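Local coordinates for thiamin pyrophosphokinase family protein (Enterococcus faecalis, PDB 3MEL) that probably transfers diphosphate from ATP to thiamine, making the cofactor thiamine diphosphate, which it binds together with magnesium, at residues V7-I18 with L34-P42. Numbering follows the deposited sequence.
Sequences VAGGNPSDWPTI and LHLLEADLP
Pro-12 lays its CG over one face of the His-35 imidazole, a CH-pi contact in which CG stands 4.0 Å from the ring centroid and 21° off the ring normal. The ring reaches the loop because its CG is anti to the carbonyl carbon (chi1 -64°), which sends it off the helix toward Gly-9 and Gly-10. The carbonyl O of Gly-9 lies in plane at the ring edge. No hydrogen bond crosses the contact; packing holds loop against helix.

The Trp-15 indole lies with Pro-12 CA over one face; CZ2 packs 3.9 Å from His-35 CB, oblique to the ring, and CZ3 meets Ala-39 CB at the edge, near its plane. Deeper, Val-7 CG2 packs 3.7 Å from Leu-36 CG, where strand 3-7, in the parallel part of the large mixed sheet, gives way to the loop and helix 32-37 lies alongside. That loop passes the thiamine diphosphate pocket, probably the active site, the side chain of Ala-8 lying about 5 Å from the bound ligand. Beyond the helix, Ile-18 and Leu-41 meet tip to tip, CD1 to CD1 at 3.7 Å.

Hydrogen bonds shape each side separately. Asn-11 OD1 takes Ser-13 N (2.8 Å) in an Asx turn and also receives Ser-13 OG from the same face. A Schellman motif ends the helix, with Leu-41 N bonded to Leu-36 O and Asp-40 N to Leu-37 O.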
loop_
_atom_site.group_PDB
_atom_site.type_symbol
_atom_site.label_atom_id
_atom_site.label_comp_id
_atom_site.label_asym_id
_atom_site.label_seq_id
_atom_site.Cartn_x
_atom_site.Cartn_y
_atom_site.Cartn_z
ATOM N N VAL A 7 -16.663 1.141 8.279
ATOM C CA VAL A 7 -16.732 1.762 6.952
ATOM C C VAL A 7 -16.063 3.150 6.870
ATOM O O VAL A 7 -16.601 4.150 7.334
ATOM C CB VAL A 7 -18.191 1.854 6.464
ATOM C CG1 VAL A 7 -18.245 2.300 5.029
ATOM C CG2 VAL A 7 -18.896 0.506 6.641
ATOM N N ALA A 8 -14.867 3.195 6.293
ATOM C CA ALA A 8 -14.202 4.451 5.994
ATOM C C ALA A 8 -14.888 5.127 4.813
ATOM O O ALA A 8 -15.892 4.634 4.299
ATOM C CB ALA A 8 -12.753 4.215 5.692
ATOM N N GLY A 9 -14.332 6.253 4.382
ATOM C CA GLY A 9 -15.017 7.132 3.453
ATOM C C GLY A 9 -14.757 6.837 1.996
ATOM O O GLY A 9 -15.109 7.622 1.117
ATOM N N GLY A 10 -14.145 5.691 1.739
ATOM C CA GLY A 10 -13.805 5.309 0.387
ATOM C C GLY A 10 -15.040 5.275 -0.475
ATOM O O GLY A 10 -16.153 5.260 0.037
ATOM N N ASN A 11 -14.849 5.284 -1.786
ATOM C CA ASN A 11 -15.961 5.044 -2.685
ATOM C C ASN A 11 -16.425 3.601 -2.503
ATOM O O ASN A 11 -15.606 2.669 -2.552
ATOM C CB ASN A 11 -15.567 5.317 -4.140
ATOM C CG ASN A 11 -16.679 4.957 -5.124
ATOM O OD1 ASN A 11 -17.792 4.614 -4.725
ATOM N ND2 ASN A 11 -16.380 5.042 -6.416
ATOM N N PRO A 12 -17.735 3.418 -2.246
ATOM C CA PRO A 12 -18.381 2.108 -2.064
ATOM C C PRO A 12 -18.229 1.210 -3.291
ATOM O O PRO A 12 -18.398 -0.006 -3.187
ATOM C CB PRO A 12 -19.854 2.474 -1.863
ATOM C CG PRO A 12 -19.828 3.856 -1.349
ATOM C CD PRO A 12 -18.678 4.527 -2.018
ATOM N N SER A 13 -17.917 1.808 -4.436
ATOM C CA SER A 13 -17.688 1.055 -5.666
ATOM C C SER A 13 -16.560 0.049 -5.487
ATOM O O SER A 13 -16.507 -0.960 -6.185
ATOM C CB SER A 13 -17.342 1.998 -6.818
ATOM O OG SER A 13 -18.449 2.813 -7.156
ATOM N N ASP A 14 -15.662 0.329 -4.549
ATOM C CA ASP A 14 -14.484 -0.502 -4.347
ATOM C C ASP A 14 -14.632 -1.359 -3.124
ATOM O O ASP A 14 -13.643 -1.924 -2.642
ATOM C CB ASP A 14 -13.228 0.348 -4.207
ATOM C CG ASP A 14 -13.021 1.262 -5.378
ATOM O OD1 ASP A 14 -13.460 0.909 -6.495
ATOM O OD2 ASP A 14 -12.422 2.336 -5.177
ATOM N N TRP A 15 -15.864 -1.437 -2.624
ATOM C CA TRP A 15 -16.185 -2.299 -1.504
ATOM C C TRP A 15 -16.067 -3.768 -1.903
ATOM O O TRP A 15 -16.219 -4.124 -3.072
ATOM C CB TRP A 15 -17.614 -2.038 -1.037
ATOM C CG TRP A 15 -17.805 -0.888 -0.066
ATOM C CD1 TRP A 15 -16.841 -0.067 0.469
ATOM C CD2 TRP A 15 -19.050 -0.450 0.489
ATOM N NE1 TRP A 15 -17.417 0.858 1.309
ATOM C CE2 TRP A 15 -18.771 0.639 1.342
ATOM C CE3 TRP A 15 -20.377 -0.870 0.341
ATOM C CZ2 TRP A 15 -19.774 1.307 2.044
ATOM C CZ3 TRP A 15 -21.364 -0.208 1.030
ATOM C CH2 TRP A 15 -21.061 0.870 1.872
ATOM N N PRO A 16 -15.800 -4.636 -0.923
ATOM C CA PRO A 16 -15.939 -6.049 -1.217
ATOM C C PRO A 16 -17.437 -6.316 -1.296
ATOM O O PRO A 16 -18.250 -5.479 -0.888
ATOM C CB PRO A 16 -15.388 -6.730 0.037
ATOM C CG PRO A 16 -14.954 -5.650 0.956
ATOM C CD PRO A 16 -15.584 -4.394 0.508
ATOM N N THR A 17 -17.814 -7.467 -1.828
ATOM C CA THR A 17 -19.181 -7.884 -1.714
ATOM C C THR A 17 -19.405 -8.108 -0.239
ATOM O O THR A 17 -18.674 -8.859 0.395
ATOM C CB THR A 17 -19.454 -9.160 -2.516
ATOM O OG1 THR A 17 -19.912 -8.799 -3.825
ATOM C CG2 THR A 17 -20.517 -9.986 -1.836
ATOM N N ILE A 18 -20.411 -7.434 0.303
ATOM C CA ILE A 18 -20.768 -7.595 1.707
ATOM C C ILE A 18 -22.086 -8.381 1.942
ATOM O O ILE A 18 -23.083 -8.200 1.232
ATOM C CB ILE A 18 -20.804 -6.208 2.423
ATOM C CG1 ILE A 18 -21.478 -6.317 3.780
ATOM C CG2 ILE A 18 -21.532 -5.159 1.586
ATOM C CD1 ILE A 18 -22.039 -5.004 4.259
ATOM N N LEU A 34 -22.256 8.036 6.019
ATOM C CA LEU A 34 -23.264 8.284 4.988
ATOM C C LEU A 34 -23.361 7.124 3.998
ATOM O O LEU A 34 -24.458 6.749 3.563
ATOM C CB LEU A 34 -22.962 9.576 4.238
ATOM C CG LEU A 34 -22.818 10.799 5.146
ATOM C CD1 LEU A 34 -21.985 11.910 4.489
ATOM C CD2 LEU A 34 -24.194 11.301 5.618
ATOM N N HIS A 35 -22.208 6.555 3.645
ATOM C CA HIS A 35 -22.160 5.434 2.711
ATOM C C HIS A 35 -22.966 4.218 3.186
ATOM O O HIS A 35 -23.615 3.539 2.386
ATOM C CB HIS A 35 -20.710 5.072 2.395
ATOM C CG HIS A 35 -19.972 6.164 1.684
ATOM N ND1 HIS A 35 -18.598 6.180 1.548
ATOM C CD2 HIS A 35 -20.421 7.287 1.077
ATOM C CE1 HIS A 35 -18.235 7.264 0.883
ATOM N NE2 HIS A 35 -19.323 7.955 0.589
ATOM N N LEU A 36 -22.918 3.956 4.487
ATOM C CA LEU A 36 -23.735 2.929 5.097
ATOM C C LEU A 36 -25.235 3.212 4.941
ATOM O O LEU A 36 -26.002 2.321 4.576
ATOM C CB LEU A 36 -23.391 2.817 6.579
ATOM C CG LEU A 36 -22.379 1.773 7.026
ATOM C CD1 LEU A 36 -22.164 1.875 8.514
ATOM C CD2 LEU A 36 -22.831 0.373 6.645
ATOM N N LEU A 37 -25.655 4.442 5.237
ATOM C CA LEU A 37 -27.080 4.774 5.232
ATOM C C LEU A 37 -27.620 4.856 3.816
ATOM O O LEU A 37 -28.762 4.497 3.569
ATOM C CB LEU A 37 -27.357 6.088 5.969
ATOM C CG LEU A 37 -26.858 6.229 7.412
ATOM C CD1 LEU A 37 -27.055 7.653 7.978
ATOM C CD2 LEU A 37 -27.524 5.187 8.290
ATOM N N GLU A 38 -26.811 5.337 2.880
ATOM C CA GLU A 38 -27.285 5.448 1.509
ATOM C C GLU A 38 -27.285 4.056 0.862
ATOM O O GLU A 38 -27.696 3.881 -0.282
ATOM C CB GLU A 38 -26.460 6.467 0.712
ATOM C CG GLU A 38 -25.085 5.971 0.310
ATOM C CD GLU A 38 -24.186 7.079 -0.242
ATOM O OE1 GLU A 38 -24.577 8.268 -0.114
ATOM O OE2 GLU A 38 -23.091 6.760 -0.793
ATOM N N ALA A 39 -26.831 3.063 1.617
ATOM C CA ALA A 39 -26.841 1.681 1.155
ATOM C C ALA A 39 -27.817 0.897 2.008
ATOM O O ALA A 39 -27.748 -0.324 2.098
ATOM C CB ALA A 39 -25.453 1.070 1.245
ATOM N N ASP A 40 -28.709 1.631 2.659
ATOM C CA ASP A 40 -29.801 1.043 3.412
ATOM C C ASP A 40 -29.311 0.053 4.470
ATOM O O ASP A 40 -30.027 -0.854 4.855
ATOM C CB ASP A 40 -30.795 0.394 2.445
ATOM C CG ASP A 40 -32.252 0.693 2.802
ATOM O OD1 ASP A 40 -32.606 0.618 4.004
ATOM O OD2 ASP A 40 -33.051 0.990 1.878
ATOM N N LEU A 41 -28.096 0.247 4.957
ATOM C CA LEU A 41 -27.526 -0.607 6.002
ATOM C C LEU A 41 -27.559 0.095 7.359
ATOM O O LEU A 41 -27.747 1.311 7.421
ATOM C CB LEU A 41 -26.076 -0.980 5.645
ATOM C CG LEU A 41 -25.822 -2.179 4.723
ATOM C CD1 LEU A 41 -24.404 -2.159 4.184
ATOM C CD2 LEU A 41 -26.092 -3.477 5.461
ATOM N N PRO A 42 -27.373 -0.663 8.457
ATOM C CA PRO A 42 -27.406 -0.023 9.784
ATOM C C PRO A 42 -26.190 0.877 10.076
ATOM O O PRO A 42 -25.152 0.808 9.411
ATOM C CB PRO A 42 -27.442 -1.215 10.763
ATOM C CG PRO A 42 -27.802 -2.395 9.943
ATOM C CD PRO A 42 -27.259 -2.124 8.566
#